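Local coordinates for T CELL surface glycoprotein CD4 (Rattus norvegicus, PDB 1CID), which probably acts as a T-cell co-receptor for MHC class II molecules, the crystallised fragment comprising its third and fourth immunoglobulin-like domains, at residues Lys63-Glu68 with Gln75-Ser80; Val105-Thr110 with Trp159-Ser164; Ser114-Cys119 with Val148-Ala153; Leu133-Gln138 with Ala153-Val158. All blocks are in the same frame, centred on the assembly; numbering follows the deposited sequence.

Contact 1 (Lys63-Glu68 with Gln75-Ser80); sequences KFQLSE and QIPQVS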
loop_
_atom_site.group_PDB
_atom_site.type_symbol
_atom_site.label_atom_id
_atom_site.label_comp_id
_atom_site.label_asym_id
_atom_site.label_seq_id
_atom_site.Cartn_x
_atom_site.Cartn_y
_atom_site.Cartn_z
ATOM N N LYS A 63 -12.020 -3.633 -2.746
ATOM C CA LYS A 63 -13.012 -2.613 -3.170
ATOM C C LYS A 63 -12.410 -1.214 -3.227
ATOM O O LYS A 63 -12.390 -0.454 -2.250
ATOM C CB LYS A 63 -14.296 -2.595 -2.344
ATOM C CG LYS A 63 -15.654 -2.469 -3.019
ATOM C CD LYS A 63 -16.932 -2.668 -2.214
ATOM C CE LYS A 63 -17.539 -4.053 -2.006
ATOM N NZ LYS A 63 -17.336 -4.599 -0.640
ATOM N N PHE A 64 -11.918 -0.823 -4.386
ATOM C CA PHE A 64 -11.317 0.486 -4.704
ATOM C C PHE A 64 -12.447 1.454 -4.441
ATOM O O PHE A 64 -13.595 1.048 -4.596
ATOM C CB PHE A 64 -10.802 0.380 -6.077
ATOM C CG PHE A 64 -9.692 -0.523 -6.436
ATOM C CD1 PHE A 64 -8.479 -0.406 -5.776
ATOM C CD2 PHE A 64 -9.757 -1.415 -7.514
ATOM C CE1 PHE A 64 -7.347 -1.172 -6.079
ATOM C CE2 PHE A 64 -8.668 -2.198 -7.890
ATOM C CZ PHE A 64 -7.460 -2.076 -7.146
ATOM N N GLN A 65 -12.271 2.652 -4.000
ATOM C CA GLN A 65 -13.317 3.613 -3.757
ATOM C C GLN A 65 -12.785 4.888 -4.424
ATOM O O GLN A 65 -11.616 5.115 -4.051
ATOM C CB GLN A 65 -13.514 4.229 -2.404
ATOM C CG GLN A 65 -14.983 3.979 -2.049
ATOM C CD GLN A 65 -14.823 3.160 -0.767
ATOM O OE1 GLN A 65 -15.308 3.557 0.289
ATOM N NE2 GLN A 65 -14.086 2.052 -0.959
ATOM N N LEU A 66 -13.606 5.542 -5.181
ATOM C CA LEU A 66 -13.088 6.756 -5.825
ATOM C C LEU A 66 -13.804 7.915 -5.136
ATOM O O LEU A 66 -14.930 7.758 -4.740
ATOM C CB LEU A 66 -13.308 6.923 -7.326
ATOM C CG LEU A 66 -12.421 6.937 -8.547
ATOM C CD1 LEU A 66 -11.085 7.586 -8.290
ATOM C CD2 LEU A 66 -12.276 5.454 -8.912
ATOM N N SER A 67 -13.210 9.049 -5.075
ATOM C CA SER A 67 -13.711 10.322 -4.556
ATOM C C SER A 67 -14.818 10.845 -5.464
ATOM O O SER A 67 -14.379 11.038 -6.650
ATOM C CB SER A 67 -12.554 11.312 -4.627
ATOM O OG SER A 67 -11.937 11.530 -5.932
ATOM N N GLU A 68 -16.055 11.141 -5.101
ATOM C CA GLU A 68 -17.093 11.671 -6.016
ATOM C C GLU A 68 -16.682 13.074 -6.526
ATOM O O GLU A 68 -17.419 13.516 -7.449
ATOM C CB GLU A 68 -18.551 11.522 -5.555
ATOM N N GLN A 75 -9.001 5.134 -3.045
ATOM C CA GLN A 75 -8.649 4.725 -1.629
ATOM C C GLN A 75 -8.775 3.259 -1.538
ATOM O O GLN A 75 -9.940 3.003 -1.848
ATOM C CB GLN A 75 -9.609 5.735 -1.035
ATOM C CG GLN A 75 -10.687 5.664 -0.045
ATOM C CD GLN A 75 -10.199 4.920 1.195
ATOM O OE1 GLN A 75 -9.875 3.727 1.111
ATOM N NE2 GLN A 75 -10.104 5.611 2.327
ATOM N N ILE A 76 -7.854 2.380 -1.275
ATOM C CA ILE A 76 -8.149 0.906 -1.140
ATOM C C ILE A 76 -8.507 0.873 0.332
ATOM O O ILE A 76 -7.722 1.459 1.081
ATOM C CB ILE A 76 -7.135 -0.030 -1.797
ATOM C CG1 ILE A 76 -6.643 -1.088 -0.797
ATOM C CG2 ILE A 76 -5.906 0.559 -2.564
ATOM C CD1 ILE A 76 -5.807 -2.203 -1.532
ATOM N N PRO A 77 -9.634 0.361 0.820
ATOM C CA PRO A 77 -10.036 0.585 2.215
ATOM C C PRO A 77 -9.817 -0.205 3.482
ATOM O O PRO A 77 -10.129 0.318 4.627
ATOM C CB PRO A 77 -11.567 0.882 1.934
ATOM C CG PRO A 77 -11.951 -0.034 0.826
ATOM C CD PRO A 77 -10.681 -0.330 0.016
ATOM N N GLN A 78 -9.292 -1.410 3.364
ATOM C CA GLN A 78 -9.101 -2.171 4.654
ATOM C C GLN A 78 -8.132 -3.160 4.053
ATOM O O GLN A 78 -8.540 -4.205 3.649
ATOM C CB GLN A 78 -10.359 -2.502 5.306
ATOM C CG GLN A 78 -10.938 -3.581 6.081
ATOM C CD GLN A 78 -11.155 -5.056 5.847
ATOM O OE1 GLN A 78 -11.705 -5.689 4.884
ATOM N NE2 GLN A 78 -10.733 -5.877 6.891
ATOM N N VAL A 79 -6.918 -2.599 3.971
ATOM C CA VAL A 79 -5.718 -3.237 3.451
ATOM C C VAL A 79 -5.411 -4.615 3.961
ATOM O O VAL A 79 -5.847 -5.037 5.034
ATOM C CB VAL A 79 -4.618 -2.214 3.601
ATOM C CG1 VAL A 79 -3.182 -2.429 4.026
ATOM C CG2 VAL A 79 -4.650 -1.926 2.109
ATOM N N SER A 80 -4.686 -5.347 3.108
ATOM C CA SER A 80 -4.339 -6.761 3.527
ATOM C C SER A 80 -3.112 -7.167 2.737
ATOM O O SER A 80 -2.879 -6.586 1.702
ATOM C CB SER A 80 -5.537 -7.646 3.534
ATOM O OG SER A 80 -5.170 -9.028 3.567
#
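Gln65 and Gln75 face each other as an antiparallel hydrogen-bonded pair, closing the beta hairpin made by strands 65-66 and 73-76. The firmer of their two backbone bonds runs from Gln75 N to Gln65 O, 2.8 Å long, with the donor almost in line with the carbonyl (169°). The return bond, from Gln65 N to Gln75 O, is weak at 3.2 Å and bent at the hydrogen.

On the face carrying Gln65 and Gln75, side-chain packing adds to this. The two stems meet where CB of Gln65 lies 4.0 Å from CG of Gln75. The Gln65 chain then bends at chi2 (120°), which brings its NE2 to the ring of Pro77, 3.5 Å from the Pro77 CG. A glycine in place of Pro77 would probably leave the Gln65 amide without the ring it lies against and freer to swing.

Apolar contact is made by Phe64 and Ile76, which extend in the same direction as neighbours. CG2 of Ile76 sits at the edge of the Phe64 ring, near its plane and 4.2 Å from CE1 of Phe64. Trp32 meets the same ring edge-to-face, while Phe15 and Leu104 touch Ile76.

The hairpin is thus two-sided, as expected at the surface of an immunoglobulin-like sandwich: amides and a proline on the more open side, an aromatic and a branched aliphatic residue buried in the core.

Contact 2 (Val105-Thr110 with Trp159-Ser164); sequences VVMKVT and WQCLLS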
loop_
_atom_site.group_PDB
_atom_site.type_symbol
_atom_site.label_atom_id
_atom_site.label_comp_id
_atom_site.label_asym_id
_atom_site.label_seq_id
_atom_site.Cartn_x
_atom_site.Cartn_y
_atom_site.Cartn_z
ATOM N N VAL A 105 2.668 -1.215 -0.251
ATOM C CA VAL A 105 3.423 -2.259 0.509
ATOM C C VAL A 105 2.717 -2.322 1.904
ATOM O O VAL A 105 2.546 -1.203 2.383
ATOM C CB VAL A 105 4.922 -2.281 0.617
ATOM C CG1 VAL A 105 5.659 -1.287 -0.294
ATOM C CG2 VAL A 105 5.538 -2.118 1.992
ATOM N N VAL A 106 2.379 -3.516 2.380
ATOM C CA VAL A 106 1.719 -3.983 3.573
ATOM C C VAL A 106 2.544 -4.841 4.565
ATOM O O VAL A 106 3.136 -5.851 4.256
ATOM C CB VAL A 106 0.455 -4.822 3.305
ATOM C CG1 VAL A 106 -0.301 -5.197 4.568
ATOM C CG2 VAL A 106 -0.459 -3.998 2.464
ATOM N N MET A 107 2.451 -4.446 5.828
ATOM C CA MET A 107 3.120 -5.044 6.979
ATOM C C MET A 107 2.121 -5.743 7.899
ATOM O O MET A 107 1.059 -5.137 8.141
ATOM C CB MET A 107 3.743 -3.971 7.873
ATOM C CG MET A 107 4.601 -4.471 8.996
ATOM S SD MET A 107 5.675 -3.305 9.801
ATOM C CE MET A 107 7.079 -2.934 8.832
ATOM N N LYS A 108 2.563 -6.881 8.352
ATOM C CA LYS A 108 1.730 -7.654 9.314
ATOM C C LYS A 108 2.561 -8.207 10.502
ATOM O O LYS A 108 3.398 -9.125 10.294
ATOM C CB LYS A 108 0.987 -8.830 8.700
ATOM C CG LYS A 108 -0.040 -9.552 9.696
ATOM C CD LYS A 108 -0.519 -10.907 9.314
ATOM C CE LYS A 108 -1.416 -11.694 10.216
ATOM N NZ LYS A 108 -2.750 -11.145 10.689
ATOM N N VAL A 109 2.292 -7.659 11.697
ATOM C CA VAL A 109 2.997 -8.043 12.927
ATOM C C VAL A 109 2.050 -8.962 13.731
ATOM O O VAL A 109 0.966 -8.427 13.968
ATOM C CB VAL A 109 3.396 -6.971 13.943
ATOM C CG1 VAL A 109 4.358 -7.403 15.073
ATOM C CG2 VAL A 109 4.062 -5.760 13.334
ATOM N N THR A 110 2.544 -10.126 14.066
ATOM C CA THR A 110 1.877 -11.096 14.879
ATOM C C THR A 110 2.828 -11.842 15.830
ATOM O O THR A 110 4.014 -12.001 15.676
ATOM C CB THR A 110 1.063 -12.183 14.088
ATOM O OG1 THR A 110 2.033 -12.985 13.362
ATOM C CG2 THR A 110 -0.042 -11.572 13.228
ATOM N N TRP A 159 6.652 -4.390 21.303
ATOM C CA TRP A 159 7.783 -4.546 20.345
ATOM C C TRP A 159 7.544 -3.572 19.189
ATOM O O TRP A 159 6.364 -3.230 19.048
ATOM C CB TRP A 159 7.813 -5.934 19.807
ATOM C CG TRP A 159 8.522 -6.749 20.811
ATOM C CD1 TRP A 159 8.004 -7.126 22.005
ATOM C CD2 TRP A 159 9.852 -7.277 20.724
ATOM N NE1 TRP A 159 8.961 -7.870 22.661
ATOM C CE2 TRP A 159 10.077 -8.008 21.916
ATOM C CE3 TRP A 159 10.862 -7.248 19.786
ATOM C CZ2 TRP A 159 11.219 -8.727 22.173
ATOM C CZ3 TRP A 159 12.028 -7.948 20.073
ATOM C CH2 TRP A 159 12.242 -8.667 21.231
ATOM N N GLN A 160 8.479 -3.214 18.389
ATOM C CA GLN A 160 7.966 -2.350 17.285
ATOM C C GLN A 160 8.391 -3.018 16.013
ATOM O O GLN A 160 9.377 -3.793 16.137
ATOM C CB GLN A 160 8.448 -1.013 17.709
ATOM C CG GLN A 160 8.431 -0.107 16.510
ATOM C CD GLN A 160 8.967 1.243 16.921
ATOM O OE1 GLN A 160 10.018 1.465 17.512
ATOM N NE2 GLN A 160 8.214 2.278 16.600
ATOM N N CYS A 161 7.759 -2.897 14.846
ATOM C CA CYS A 161 8.401 -3.556 13.665
ATOM C C CYS A 161 8.690 -2.461 12.635
ATOM O O CYS A 161 7.807 -1.593 12.399
ATOM C CB CYS A 161 7.713 -4.809 13.151
ATOM S SG CYS A 161 8.540 -5.302 11.582
ATOM N N LEU A 162 9.879 -2.368 12.046
ATOM C CA LEU A 162 10.056 -1.256 11.079
ATOM C C LEU A 162 10.598 -1.768 9.759
ATOM O O LEU A 162 11.313 -2.762 9.835
ATOM C CB LEU A 162 11.022 -0.326 11.641
ATOM C CG LEU A 162 11.563 0.013 12.967
ATOM C CD1 LEU A 162 12.517 1.197 12.678
ATOM C CD2 LEU A 162 10.542 0.642 13.865
ATOM N N LEU A 163 10.268 -1.035 8.728
ATOM C CA LEU A 163 10.679 -1.199 7.315
ATOM C C LEU A 163 11.524 0.084 7.033
ATOM O O LEU A 163 11.009 1.223 7.166
ATOM C CB LEU A 163 9.647 -1.292 6.252
ATOM C CG LEU A 163 9.521 -1.662 4.805
ATOM C CD1 LEU A 163 9.549 -0.444 3.937
ATOM C CD2 LEU A 163 10.639 -2.571 4.298
ATOM N N SER A 164 12.737 -0.256 6.684
ATOM C CA SER A 164 13.635 0.860 6.405
ATOM C C SER A 164 14.390 0.567 5.125
ATOM O O SER A 164 14.685 -0.594 4.831
ATOM C CB SER A 164 14.590 1.017 7.575
ATOM O OG SER A 164 15.509 -0.063 7.668
#
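The strand bearing Met107 and Val109 runs roughly antiparallel to the one bearing Cys161 and Leu163, their directions 157° apart and their axes no nearer than 8.6 Å. No hydrogen bond joins them, because they belong to the two facing sheets of a beta sandwich and meet through side chains reaching across from one sheet to the other. Met107, Val109, Cys161 and Leu163 all direct their CB atoms into the space between the sheets. Backbones are nearer at Val109 and Cys161, where the CA atoms are 7.1 Å apart, than at Met107 and Leu163.

Met107 spans the wider part. Its CG stands opposite the backbone N (chi1 -173°), starting an extended chain that carries the thioether across the gap before CE turns off at chi3 (-76°). SD lies 3.9 Å from SG of Cys161. Beyond the turn, CE settles against the backbone of the other strand, 3.7 Å from Leu163 N, and also meets CB of Leu163 at 4.0 Å. Val109 needs no such reach: its CG2 touches CB of Cys161 at 3.8 Å.

Cys161 is disulfide-bonded to Cys119 of strand 116-122, the sheet neighbour of strand 97-110, so a covalent link between the sheets, the hallmark of immunoglobulin domains, lies beside the methionine. Met107 also packs on Cys119 and on Met171, and Val109 on Leu117 and Ile175. Strand 97-110 is continuous from domain 3 into domain 4, and this contact uses its far end, with strand 168-176 flanking strand 158-165 in the facing sheet.

Contact 3 (Ser114-Cys119 with Val148-Ala153); sequences SNTLTC and VIQVQA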
loop_
_atom_site.group_PDB
_atom_site.type_symbol
_atom_site.label_atom_id
_atom_site.label_comp_id
_atom_site.label_asym_id
_atom_site.label_seq_id
_atom_site.Cartn_x
_atom_site.Cartn_y
_atom_site.Cartn_z
ATOM N N SER A 114 3.847 -18.124 21.895
ATOM C CA SER A 114 4.579 -17.015 22.610
ATOM C C SER A 114 6.096 -17.242 22.595
ATOM O O SER A 114 6.891 -16.777 23.422
ATOM C CB SER A 114 4.115 -16.637 23.979
ATOM O OG SER A 114 4.059 -17.778 24.810
ATOM N N ASN A 115 6.423 -18.000 21.575
ATOM C CA ASN A 115 7.798 -18.338 21.227
ATOM C C ASN A 115 7.945 -17.472 19.951
ATOM O O ASN A 115 9.095 -17.088 19.678
ATOM C CB ASN A 115 8.123 -19.806 20.975
ATOM C CG ASN A 115 8.977 -20.543 22.023
ATOM O OD1 ASN A 115 9.072 -20.069 23.189
ATOM N ND2 ASN A 115 9.552 -21.692 21.593
ATOM N N THR A 116 6.753 -17.264 19.367
ATOM C CA THR A 116 6.885 -16.475 18.152
ATOM C C THR A 116 6.364 -15.072 18.209
ATOM O O THR A 116 5.350 -14.876 18.879
ATOM C CB THR A 116 6.127 -17.375 17.098
ATOM O OG1 THR A 116 6.657 -18.700 17.400
ATOM C CG2 THR A 116 6.423 -16.966 15.652
ATOM N N LEU A 117 7.026 -14.165 17.525
ATOM C CA LEU A 117 6.756 -12.757 17.263
ATOM C C LEU A 117 7.154 -12.665 15.742
ATOM O O LEU A 117 8.311 -13.065 15.604
ATOM C CB LEU A 117 7.501 -11.582 17.886
ATOM C CG LEU A 117 7.027 -10.190 17.504
ATOM C CD1 LEU A 117 5.640 -9.855 18.068
ATOM C CD2 LEU A 117 7.953 -9.138 18.089
ATOM N N THR A 118 6.264 -12.253 14.859
ATOM C CA THR A 118 6.661 -12.248 13.468
ATOM C C THR A 118 6.418 -10.942 12.738
ATOM O O THR A 118 5.469 -10.248 13.141
ATOM C CB THR A 118 6.027 -13.449 12.704
ATOM O OG1 THR A 118 5.831 -14.510 13.658
ATOM C CG2 THR A 118 7.066 -13.866 11.641
ATOM N N CYS A 119 7.189 -10.615 11.730
ATOM C CA CYS A 119 6.787 -9.368 11.085
ATOM C C CYS A 119 6.973 -9.692 9.635
ATOM O O CYS A 119 8.066 -10.237 9.468
ATOM C CB CYS A 119 7.647 -8.334 11.632
ATOM S SG CYS A 119 7.560 -6.815 10.748
ATOM N N VAL A 148 10.429 -11.517 5.765
ATOM C CA VAL A 148 9.747 -11.968 6.973
ATOM C C VAL A 148 10.824 -12.277 8.018
ATOM O O VAL A 148 11.621 -13.200 7.774
ATOM C CB VAL A 148 8.724 -12.992 6.622
ATOM C CG1 VAL A 148 9.306 -14.274 6.121
ATOM C CG2 VAL A 148 7.936 -13.310 7.893
ATOM N N ILE A 149 10.858 -11.477 9.094
ATOM C CA ILE A 149 11.794 -11.793 10.168
ATOM C C ILE A 149 10.996 -12.335 11.347
ATOM O O ILE A 149 9.846 -11.951 11.384
ATOM C CB ILE A 149 12.621 -10.589 10.591
ATOM C CG1 ILE A 149 11.618 -9.510 10.979
ATOM C CG2 ILE A 149 13.480 -10.432 9.337
ATOM C CD1 ILE A 149 12.249 -8.127 11.247
ATOM N N GLN A 150 11.657 -13.082 12.177
ATOM C CA GLN A 150 10.988 -13.755 13.311
ATOM C C GLN A 150 11.782 -13.554 14.577
ATOM O O GLN A 150 12.981 -13.341 14.378
ATOM C CB GLN A 150 10.832 -15.208 12.851
ATOM C CG GLN A 150 9.949 -16.167 13.585
ATOM C CD GLN A 150 10.815 -17.170 14.334
ATOM O OE1 GLN A 150 11.439 -16.762 15.352
ATOM N NE2 GLN A 150 10.912 -18.416 13.830
ATOM N N VAL A 151 11.214 -13.576 15.762
ATOM C CA VAL A 151 11.917 -13.430 17.034
ATOM C C VAL A 151 11.346 -14.504 17.997
ATOM O O VAL A 151 10.176 -14.673 18.283
ATOM C CB VAL A 151 11.998 -12.089 17.767
ATOM C CG1 VAL A 151 12.339 -12.058 19.268
ATOM C CG2 VAL A 151 13.026 -11.175 17.087
ATOM N N GLN A 152 12.397 -15.158 18.466
ATOM C CA GLN A 152 12.265 -16.240 19.444
ATOM C C GLN A 152 12.153 -15.672 20.871
ATOM O O GLN A 152 12.882 -14.805 21.429
ATOM C CB GLN A 152 13.348 -17.284 19.205
ATOM C CG GLN A 152 12.688 -18.547 18.668
ATOM C CD GLN A 152 11.441 -19.154 19.304
ATOM O OE1 GLN A 152 11.409 -19.497 20.507
ATOM N NE2 GLN A 152 10.322 -19.344 18.553
ATOM N N ALA A 153 11.072 -16.251 21.388
ATOM C CA ALA A 153 10.562 -15.987 22.718
ATOM C C ALA A 153 10.817 -14.545 23.149
ATOM O O ALA A 153 11.640 -14.242 24.028
ATOM C CB ALA A 153 11.114 -16.957 23.760
#
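Cys119 and Ile149 form an antiparallel hydrogen-bonded pair, gripped by two backbone bonds: Cys119 N to Ile149 O, 3.0 Å and fairly straight, and Ile149 N to Cys119 O, 3.1 Å. Val151 N donates to Leu117 O at 3.0 Å, but the bond returned by Leu117 N is weak, and the pairing is looser there than at Cys119. Beyond it, Ala153 N reaches Asn115 O at 2.7 Å, the donor tilted 29° from the carbonyl plane.

Side chains fall on two faces. On the one with Cys119 and Ile149, CB of Cys119 lies 4.2 Å from CG1 of Ile149; that branch occupies the position between backbone N and carbonyl carbon (chi1 56°), which turns it in toward the cysteine. Thr118 and Gln150 occupy the other face as a non-hydrogen-bonded pair, and Thr118 CG2 also touches Val148 CG2 at 3.9 Å. Near the strand ends the Asn115 and Gln152 amides are close, with their planes 82° apart, without forming a hydrogen bond.

In the next shell, Asp113 accepts hydrogen bonds from both Thr116 OG1 and Asn115 N, holding the turn that leads into the strand.

Strand 116-122 lies between strands 97-110 and 148-152 in one sheet of the immunoglobulin sandwich. Across the core, Leu117 and Val151 pack on Leu133 of strand 129-135, and Ile149 packs on Leu131 and, on the adjoining strand 140-144, on Val142, which Val151 also touches.

Contact 4 (Leu133-Gln138 with Ala153-Val158); sequences LKQENQ and APEAGV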
loop_
_atom_site.group_PDB
_atom_site.type_symbol
_atom_site.label_atom_id
_atom_site.label_comp_id
_atom_site.label_asym_id
_atom_site.label_seq_id
_atom_site.Cartn_x
_atom_site.Cartn_y
_atom_site.Cartn_z
ATOM N N LEU A 133 12.864 -5.808 14.027
ATOM C CA LEU A 133 12.030 -6.101 15.205
ATOM C C LEU A 133 12.892 -5.557 16.360
ATOM O O LEU A 133 14.045 -5.927 16.483
ATOM C CB LEU A 133 11.646 -7.565 15.269
ATOM C CG LEU A 133 10.247 -7.987 14.854
ATOM C CD1 LEU A 133 10.138 -9.442 14.982
ATOM C CD2 LEU A 133 9.197 -7.299 15.707
ATOM N N LYS A 134 12.486 -4.614 17.137
ATOM C CA LYS A 134 13.011 -3.875 18.222
ATOM C C LYS A 134 12.035 -3.877 19.408
ATOM O O LYS A 134 10.841 -4.175 19.260
ATOM C CB LYS A 134 12.873 -2.421 17.915
ATOM C CG LYS A 134 14.078 -1.579 17.585
ATOM C CD LYS A 134 13.410 -0.346 18.182
ATOM C CE LYS A 134 13.843 0.827 17.442
ATOM N NZ LYS A 134 15.248 1.068 16.988
ATOM N N GLN A 135 12.583 -3.483 20.552
ATOM C CA GLN A 135 11.691 -3.438 21.756
ATOM C C GLN A 135 11.176 -2.010 21.714
ATOM O O GLN A 135 12.038 -1.216 21.296
ATOM C CB GLN A 135 12.394 -3.799 23.042
ATOM C CG GLN A 135 11.721 -4.941 23.784
ATOM C CD GLN A 135 12.749 -5.761 24.497
ATOM O OE1 GLN A 135 13.932 -5.749 24.120
ATOM N NE2 GLN A 135 12.228 -6.425 25.518
ATOM N N GLU A 136 9.972 -1.679 22.082
ATOM C CA GLU A 136 9.522 -0.336 21.951
ATOM C C GLU A 136 10.584 0.750 21.929
ATOM O O GLU A 136 10.528 1.395 20.820
ATOM C CB GLU A 136 8.567 0.234 22.969
ATOM C CG GLU A 136 7.729 1.368 22.302
ATOM C CD GLU A 136 6.521 1.686 23.130
ATOM O OE1 GLU A 136 6.275 0.967 24.099
ATOM O OE2 GLU A 136 5.867 2.691 22.769
ATOM N N ASN A 137 11.381 0.995 22.946
ATOM C CA ASN A 137 12.295 2.186 22.761
ATOM C C ASN A 137 13.809 2.008 22.712
ATOM O O ASN A 137 14.647 2.925 22.696
ATOM C CB ASN A 137 12.023 3.138 23.908
ATOM C CG ASN A 137 11.082 4.283 23.722
ATOM O OD1 ASN A 137 11.088 4.906 22.651
ATOM N ND2 ASN A 137 10.284 4.542 24.771
ATOM N N GLN A 138 14.216 0.788 22.772
ATOM C CA GLN A 138 15.498 0.149 22.784
ATOM C C GLN A 138 15.998 0.009 21.354
ATOM O O GLN A 138 15.539 0.780 20.500
ATOM C CB GLN A 138 15.424 -1.143 23.590
ATOM C CG GLN A 138 15.133 -0.918 25.084
ATOM C CD GLN A 138 14.876 -2.246 25.754
ATOM O OE1 GLN A 138 13.825 -2.412 26.362
ATOM N NE2 GLN A 138 15.843 -3.168 25.606
ATOM N N ALA A 153 11.072 -16.251 21.388
ATOM C CA ALA A 153 10.562 -15.987 22.718
ATOM C C ALA A 153 10.817 -14.545 23.149
ATOM O O ALA A 153 11.640 -14.242 24.028
ATOM C CB ALA A 153 11.114 -16.957 23.760
ATOM N N PRO A 154 10.065 -13.664 22.555
ATOM C CA PRO A 154 10.160 -12.258 22.892
ATOM C C PRO A 154 9.880 -11.959 24.352
ATOM O O PRO A 154 8.957 -12.547 24.937
ATOM C CB PRO A 154 9.032 -11.691 22.064
ATOM C CG PRO A 154 8.069 -12.879 22.001
ATOM C CD PRO A 154 9.039 -13.978 21.557
ATOM N N GLU A 155 10.619 -11.047 24.916
ATOM C CA GLU A 155 10.387 -10.568 26.248
ATOM C C GLU A 155 9.052 -9.883 26.205
ATOM O O GLU A 155 8.773 -9.250 25.201
ATOM C CB GLU A 155 11.428 -9.498 26.639
ATOM C CG GLU A 155 12.627 -10.420 27.043
ATOM C CD GLU A 155 13.523 -10.345 25.846
ATOM O OE1 GLU A 155 14.018 -9.202 26.005
ATOM O OE2 GLU A 155 13.657 -11.151 24.945
ATOM N N ALA A 156 8.182 -9.925 27.173
ATOM C CA ALA A 156 6.906 -9.233 27.226
ATOM C C ALA A 156 7.217 -7.747 27.033
ATOM O O ALA A 156 8.340 -7.404 27.463
ATOM C CB ALA A 156 6.376 -9.340 28.616
ATOM N N GLY A 157 6.228 -7.018 26.478
ATOM C CA GLY A 157 6.417 -5.542 26.234
ATOM C C GLY A 157 5.930 -4.986 24.885
ATOM O O GLY A 157 5.180 -5.691 24.161
ATOM N N VAL A 158 6.318 -3.776 24.499
ATOM C CA VAL A 158 5.817 -3.243 23.241
ATOM C C VAL A 158 6.911 -3.600 22.290
ATOM O O VAL A 158 7.952 -3.022 22.603
ATOM C CB VAL A 158 5.627 -1.741 23.415
ATOM C CG1 VAL A 158 5.334 -1.090 22.096
ATOM C CG2 VAL A 158 4.460 -1.364 24.321
#
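Glu136 and Val158 are joined by a backbone hydrogen bond from Glu136 N to Val158 O, placed where strand 129-135 gives way to a turn and strand 158-165 begins. It is modelled very short, and its exact length is doubtful at this resolution.

A second polar link is made by side chains. NE2 of Gln135 donates weakly to OE1 of Glu155, 3.3 Å away with 140° at the hydrogen. The two chains cross at about a right angle, and the amide and carboxylate planes are 82° apart, so the groups do not lie flat together. The stronger partner of the Glu155 carboxylate is Arg141, whose NH2 forms a salt bridge with OE1 and also donates a weak hydrogen bond to Gln135 OE1.

The remaining contact is packing. The stem of Glu136 passes obliquely over Val158, CG nearest to CG1 of the valine, though the fine detail is doubtful. With CG swung opposite the backbone N (chi1 -153°), the extended chain leaves the carboxylate over the valine, its OE2 salt-bridged to Lys174. Replacing Glu136 by an alanine is likely to leave Lys174 without this mate and to bare one flank of Val158.

Gly157 lets the loop turn into the strand, since at its backbone angles a CB would press on the carbonyl of Ala156; Trp159 NE1 hydrogen-bonds Glu155 O, holding the loop to the strand that follows it. This loop links the two sheets of the immunoglobulin-like domain. One backbone bond and one weak amide-carboxylate bond join the segments, while each carboxylate is also paired with a base on strand 140-144 or 168-176.

Contacts 2, 3 and 4 gather in domain 4, their centres about 11 to 13 Å apart, whereas contact 1 belongs to domain 3, its centre about 21 Å from that of contact 2 and about 33 Å from that of contact 4. Contacts 1 and 2 touch where Val79 CG1 packs on Val106 CG2, 3.5 Å away, probably close to the domain junction. Within domain 4 the disulfide, Cys119 SG to Cys161 SG at 2.0 Å, ties contact 3 to contact 2. Leu133 connects contact 4 to the core side of contact 3, and Ala153 is common to both. No ligand or active site is involved; the contacts describe two immunoglobulin sandwiches in tandem.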